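Blood group a-and b-cleaving endo-beta-galactosidase (Streptococcus pneumoniae, PDB 2YGM) probably binds blood group A and B glycans through its tandem NPCBM modules, as part of an endo-beta-galactosidase that cleaves these antigens. Local coordinates at residues M12-A17 and I71-S76; I266-I271 and A314-V319. All coordinates share one frame; numbering follows the deposited sequence.

Following the chain from its N terminus, the first closure comes when 71-76 returns to 12-17, in interaction 1, after 53 intervening residues that include one short helix and several strands. This contact pairs the edge strand 16-17 with strand 69-74 in a five-stranded antiparallel sheet of the first NPCBM module. The chain then passes into the second module, where interaction 2 closes a 42-residue loop by laying 314-319 against 266-271, in an antiparallel sheet. The two loops follow in series, neither nesting nor crossing. The centres of the two contacts are 32 Å apart and their nearest atoms about 17 Å apart; each contact joins two strands of the same NPCBM module.

Interaction 1: residues M12-A17 and I71-S76; sequences MDWSSA and ISYDIS
Ser16 and Ser72 form an antiparallel hydrogen-bonded pair with Ala17 and Ile71 as the non-hydrogen-bonded pair beside it, the two strands linked by a nearly straight bond from Ser72 N to Ser16 O (2.9 Å, 176° at the hydrogen). A second backbone bond, from Ser15 N to Ser72 O (2.9 Å), is clearly bent, and the Ser15 OG hydroxyl adds a weak one to the same oxygen. Trp14 CA also lies close to that carbonyl oxygen.

Trp14 meets Tyr73 with two different parts of its side chain. Its CB sits over one face of the phenol ring, 4.2 Å from the centroid and 22° off the normal, a CH-pi contact displaced toward the rim. The indole, with CG held between its backbone N and carbonyl carbon (chi1 56°), offers an edge instead: Tyr73 OH lies near the indole plane, 3.8 Å from CE3. Trp14 CB also touches Ile71 CG2, while Ala17 CB lies over one indole face. Met12 approaches the Tyr73 ring obliquely, its CB 4.1 Å from Tyr73 CE1 and its sulfur in a looser Met-aromatic contact. On the Ser16 and Ser72 face, Ser16 OG packs against Ser72 CB, whereas the Ser72 hydroxyl bonds to Ser147.

Lys30 makes a cation-pi contact with Trp14 and bonds to Met12 O. The pairing is that of a short edge strand added to the five-stranded antiparallel sheet of an NPCBM beta-sandwich, with strand 145-151 flanking 69-74 across from strand 16-17.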
loop_
_atom_site.group_PDB
_atom_site.type_symbol
_atom_site.label_atom_id
_atom_site.label_comp_id
_atom_site.label_asym_id
_atom_site.label_seq_id
_atom_site.Cartn_x
_atom_site.Cartn_y
_atom_site.Cartn_z
ATOM N N MET A 12 9.302 -2.414 -6.442
ATOM C CA MET A 12 10.307 -1.556 -7.073
ATOM C C MET A 12 10.797 -2.140 -8.398
ATOM O O MET A 12 10.334 -3.199 -8.839
ATOM C CB MET A 12 11.512 -1.356 -6.152
ATOM C CG MET A 12 11.221 -0.727 -4.812
ATOM S SD MET A 12 12.774 -0.343 -3.987
ATOM C CE MET A 12 12.415 -0.947 -2.345
ATOM N N ASP A 13 11.739 -1.440 -9.024
ATOM C CA ASP A 13 12.397 -1.933 -10.223
ATOM C C ASP A 13 13.857 -2.240 -9.936
ATOM O O ASP A 13 14.591 -1.392 -9.420
ATOM C CB ASP A 13 12.290 -0.916 -11.361
ATOM C CG ASP A 13 10.878 -0.786 -11.898
ATOM O OD1 ASP A 13 10.301 -1.808 -12.333
ATOM O OD2 ASP A 13 10.349 0.345 -11.889
ATOM N N TRP A 14 14.268 -3.462 -10.261
ATOM C CA TRP A 14 15.674 -3.827 -10.202
ATOM C C TRP A 14 16.418 -3.256 -11.405
ATOM O O TRP A 14 15.894 -3.247 -12.520
ATOM C CB TRP A 14 15.854 -5.350 -10.120
ATOM C CG TRP A 14 15.215 -6.151 -11.230
ATOM C CD1 TRP A 14 15.540 -6.126 -12.557
ATOM C CD2 TRP A 14 14.173 -7.127 -11.094
ATOM N NE1 TRP A 14 14.753 -7.006 -13.258
ATOM C CE2 TRP A 14 13.905 -7.635 -12.385
ATOM C CE3 TRP A 14 13.434 -7.614 -10.009
ATOM C CZ2 TRP A 14 12.931 -8.611 -12.621
ATOM C CZ3 TRP A 14 12.463 -8.582 -10.243
ATOM C CH2 TRP A 14 12.221 -9.069 -11.541
ATOM N N SER A 15 17.632 -2.767 -11.170
ATOM C CA SER A 15 18.483 -2.278 -12.252
ATOM C C SER A 15 19.084 -3.447 -13.040
ATOM O O SER A 15 19.485 -3.287 -14.197
ATOM C CB SER A 15 19.586 -1.372 -11.705
ATOM O OG SER A 15 20.402 -2.068 -10.782
ATOM N N SER A 16 19.136 -4.617 -12.398
ATOM C CA SER A 16 19.595 -5.864 -13.023
ATOM C C SER A 16 19.139 -7.078 -12.212
ATOM O O SER A 16 18.926 -6.980 -11.000
ATOM C CB SER A 16 21.118 -5.876 -13.164
ATOM O OG SER A 16 21.740 -5.637 -11.913
ATOM N N ALA A 17 19.000 -8.218 -12.888
ATOM C CA ALA A 17 18.550 -9.463 -12.259
ATOM C C ALA A 17 18.965 -10.685 -13.073
ATOM O O ALA A 17 18.587 -10.821 -14.240
ATOM C CB ALA A 17 17.035 -9.451 -12.057
ATOM N N ILE A 71 20.412 -10.005 -7.867
ATOM C CA ILE A 71 19.351 -9.027 -8.084
ATOM C C ILE A 71 19.815 -7.716 -7.456
ATOM O O ILE A 71 20.090 -7.657 -6.255
ATOM C CB ILE A 71 17.991 -9.472 -7.465
ATOM C CG1 ILE A 71 17.530 -10.822 -8.028
ATOM C CG2 ILE A 71 16.914 -8.430 -7.711
ATOM C CD1 ILE A 71 17.731 -11.994 -7.087
ATOM N N SER A 72 19.918 -6.671 -8.272
ATOM C CA SER A 72 20.456 -5.390 -7.812
ATOM C C SER A 72 19.428 -4.270 -7.862
ATOM O O SER A 72 18.664 -4.157 -8.822
ATOM C CB SER A 72 21.688 -4.995 -8.624
ATOM O OG SER A 72 22.746 -5.910 -8.414
ATOM N N TYR A 73 19.426 -3.440 -6.821
ATOM C CA TYR A 73 18.540 -2.286 -6.748
ATOM C C TYR A 73 19.318 -0.989 -6.583
ATOM O O TYR A 73 20.242 -0.903 -5.774
ATOM C CB TYR A 73 17.548 -2.441 -5.597
ATOM C CG TYR A 73 16.531 -3.533 -5.812
ATOM C CD1 TYR A 73 15.325 -3.268 -6.461
ATOM C CD2 TYR A 73 16.770 -4.833 -5.365
ATOM C CE1 TYR A 73 14.382 -4.268 -6.660
ATOM C CE2 TYR A 73 15.832 -5.840 -5.562
ATOM C CZ TYR A 73 14.641 -5.549 -6.210
ATOM O OH TYR A 73 13.705 -6.538 -6.410
ATOM N N ASP A 74 18.941 0.012 -7.372
ATOM C CA ASP A 74 19.483 1.355 -7.232
ATOM C C ASP A 74 18.728 2.086 -6.126
ATOM O O ASP A 74 17.515 2.299 -6.228
ATOM C CB ASP A 74 19.366 2.119 -8.553
ATOM C CG ASP A 74 20.067 3.465 -8.515
ATOM O OD1 ASP A 74 19.810 4.260 -7.584
ATOM O OD2 ASP A 74 20.875 3.729 -9.435
ATOM N N ILE A 75 19.452 2.470 -5.078
ATOM C CA ILE A 75 18.852 3.138 -3.920
ATOM C C ILE A 75 19.516 4.483 -3.581
ATOM O O ILE A 75 19.414 4.965 -2.447
ATOM C CB ILE A 75 18.787 2.193 -2.671
ATOM C CG1 ILE A 75 20.156 1.598 -2.337
ATOM C CG2 ILE A 75 17.779 1.071 -2.880
ATOM C CD1 ILE A 75 20.738 2.124 -1.062
ATOM N N SER A 76 20.179 5.079 -4.576
ATOM C CA SER A 76 20.824 6.399 -4.462
ATOM C C SER A 76 19.930 7.447 -3.807
ATOM O O SER A 76 18.779 7.631 -4.211
ATOM C CB SER A 76 21.252 6.914 -5.842
ATOM O OG SER A 76 22.386 6.228 -6.338
#

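Interaction 2: residues I266-I271 and A314-V319; sequences ISYVGI and AFLVDV
Leu316 and Tyr268 face each other as a non-hydrogen-bonded pair of two antiparallel strands, and the leucine side chain can be traced across the contact from base to tip. Leu316 CB lies 3.8 Å from Tyr268 CE2. CG stands anti to the backbone N (chi1 170°), and the turn at chi2 then puts CD1 over one face of the phenol ring: it is 4.2 Å from the centroid and 15° off the normal, a CH-pi contact offset toward the rim. The same methyl also touches Ile266 CG2 at 3.9 Å, alongside which the leucine runs in the same direction, and it approaches Ser267 O.

On the other face of the sheet, Val269 CG2 and Val317 CG2 meet at 3.7 Å. The Phe315 ring swings toward the partner strand; Val269 O lies over the centre of one of its faces, and Val269 CB touches Phe315 CE1.

Four backbone bonds fix this register. The Ser267-Val317 pair gives Ser267 N to Val317 O (3.0 Å) and Val317 N to Ser267 O (2.7 Å), the latter almost in line with its carbonyl. At the Val269-Phe315 pair, Val269 N to Phe315 O spans 3.0 Å, but the return bond from Phe315 N to Val269 O is longer, 3.2 Å, and bent to 141°.

Asp318 lies beside Ile266, but its carboxylate pairs with Arg264 in a salt bridge, while Phe315 stacks on Tyr304. Strand 262-270 pairs with 315-320 and, on its other side, with 342-352, and the contact is a regular antiparallel pairing within this sheet of the second NPCBM beta-sandwich, largely buried, with Leu316 and Asp318 partly exposed on the face of Ile266 and Tyr268.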
loop_
_atom_site.group_PDB
_atom_site.type_symbol
_atom_site.label_atom_id
_atom_site.label_comp_id
_atom_site.label_asym_id
_atom_site.label_seq_id
_atom_site.Cartn_x
_atom_site.Cartn_y
_atom_site.Cartn_z
ATOM N N ILE A 266 -7.195 14.816 6.253
ATOM C CA ILE A 266 -6.734 13.983 5.142
ATOM C C ILE A 266 -7.809 12.998 4.714
ATOM O O ILE A 266 -8.391 12.300 5.546
ATOM C CB ILE A 266 -5.424 13.211 5.468
ATOM C CG1 ILE A 266 -4.369 14.137 6.082
ATOM C CG2 ILE A 266 -4.868 12.542 4.205
ATOM C CD1 ILE A 266 -3.076 13.425 6.483
ATOM N N SER A 267 -8.061 12.957 3.407
ATOM C CA SER A 267 -9.014 12.027 2.804
ATOM C C SER A 267 -8.827 11.974 1.293
ATOM O O SER A 267 -8.429 12.965 0.676
ATOM C CB SER A 267 -10.450 12.460 3.103
ATOM O OG SER A 267 -11.376 11.476 2.679
ATOM N N TYR A 268 -9.105 10.810 0.711
ATOM C CA TYR A 268 -9.354 10.710 -0.720
ATOM C C TYR A 268 -10.832 10.987 -0.963
ATOM O O TYR A 268 -11.690 10.595 -0.161
ATOM C CB TYR A 268 -8.976 9.328 -1.267
ATOM C CG TYR A 268 -7.482 9.099 -1.386
ATOM C CD1 TYR A 268 -6.753 8.599 -0.311
ATOM C CD2 TYR A 268 -6.802 9.383 -2.569
ATOM C CE1 TYR A 268 -5.385 8.386 -0.403
ATOM C CE2 TYR A 268 -5.424 9.173 -2.676
ATOM C CZ TYR A 268 -4.724 8.674 -1.586
ATOM O OH TYR A 268 -3.364 8.462 -1.660
ATOM N N VAL A 269 -11.116 11.674 -2.067
ATOM C CA VAL A 269 -12.480 12.054 -2.426
ATOM C C VAL A 269 -12.800 11.621 -3.857
ATOM O O VAL A 269 -12.027 11.877 -4.778
ATOM C CB VAL A 269 -12.707 13.584 -2.255
ATOM C CG1 VAL A 269 -14.150 13.967 -2.580
ATOM C CG2 VAL A 269 -12.367 14.020 -0.831
ATOM N N GLY A 270 -13.938 10.952 -4.022
ATOM C CA GLY A 270 -14.436 10.539 -5.337
ATOM C C GLY A 270 -15.814 9.905 -5.244
ATOM O O GLY A 270 -16.448 9.952 -4.196
ATOM N N ILE A 271 -16.273 9.320 -6.351
ATOM C CA ILE A 271 -17.537 8.593 -6.395
ATOM C C ILE A 271 -17.248 7.113 -6.182
ATOM O O ILE A 271 -16.318 6.569 -6.774
ATOM C CB ILE A 271 -18.290 8.805 -7.753
ATOM C CG1 ILE A 271 -18.854 10.219 -7.864
ATOM C CG2 ILE A 271 -19.437 7.829 -7.920
ATOM C CD1 ILE A 271 -18.059 11.120 -8.760
ATOM N N ALA A 314 -10.012 9.244 -7.821
ATOM C CA ALA A 314 -10.131 9.907 -6.534
ATOM C C ALA A 314 -8.868 10.699 -6.251
ATOM O O ALA A 314 -7.760 10.181 -6.395
ATOM C CB ALA A 314 -10.376 8.892 -5.439
ATOM N N PHE A 315 -9.038 11.961 -5.878
ATOM C CA PHE A 315 -7.901 12.819 -5.573
ATOM C C PHE A 315 -7.688 12.936 -4.071
ATOM O O PHE A 315 -8.609 12.717 -3.277
ATOM C CB PHE A 315 -8.060 14.206 -6.202
ATOM C CG PHE A 315 -9.390 14.843 -5.935
ATOM C CD1 PHE A 315 -9.633 15.500 -4.734
ATOM C CD2 PHE A 315 -10.399 14.788 -6.890
ATOM C CE1 PHE A 315 -10.863 16.087 -4.485
ATOM C CE2 PHE A 315 -11.631 15.372 -6.654
ATOM C CZ PHE A 315 -11.869 16.022 -5.453
ATOM N N LEU A 316 -6.464 13.296 -3.704
ATOM C CA LEU A 316 -6.058 13.362 -2.315
ATOM C C LEU A 316 -6.235 14.768 -1.757
ATOM O O LEU A 316 -5.712 15.742 -2.309
ATOM C CB LEU A 316 -4.608 12.881 -2.169
ATOM C CG LEU A 316 -3.870 13.061 -0.836
ATOM C CD1 LEU A 316 -4.566 12.322 0.308
ATOM C CD2 LEU A 316 -2.423 12.605 -0.983
ATOM N N VAL A 317 -6.991 14.856 -0.668
ATOM C CA VAL A 317 -7.142 16.098 0.076
ATOM C C VAL A 317 -6.285 16.012 1.335
ATOM O O VAL A 317 -6.468 15.122 2.171
ATOM C CB VAL A 317 -8.618 16.379 0.442
ATOM C CG1 VAL A 317 -8.757 17.729 1.138
ATOM C CG2 VAL A 317 -9.487 16.339 -0.797
ATOM N N ASP A 318 -5.341 16.940 1.445
ATOM C CA ASP A 318 -4.414 17.000 2.566
ATOM C C ASP A 318 -4.190 18.466 2.887
ATOM O O ASP A 318 -3.264 19.091 2.370
ATOM C CB ASP A 318 -3.094 16.307 2.199
ATOM C CG ASP A 318 -2.120 16.204 3.372
ATOM O OD1 ASP A 318 -2.359 16.808 4.442
ATOM O OD2 ASP A 318 -1.094 15.512 3.215
ATOM N N VAL A 319 -5.047 19.010 3.746
ATOM C CA VAL A 319 -5.037 20.442 4.024
ATOM C C VAL A 319 -4.656 20.771 5.472
ATOM O O VAL A 319 -5.072 20.087 6.411
ATOM C CB VAL A 319 -6.380 21.117 3.598
ATOM C CG1 VAL A 319 -7.537 20.703 4.512
ATOM C CG2 VAL A 319 -6.235 22.640 3.526
#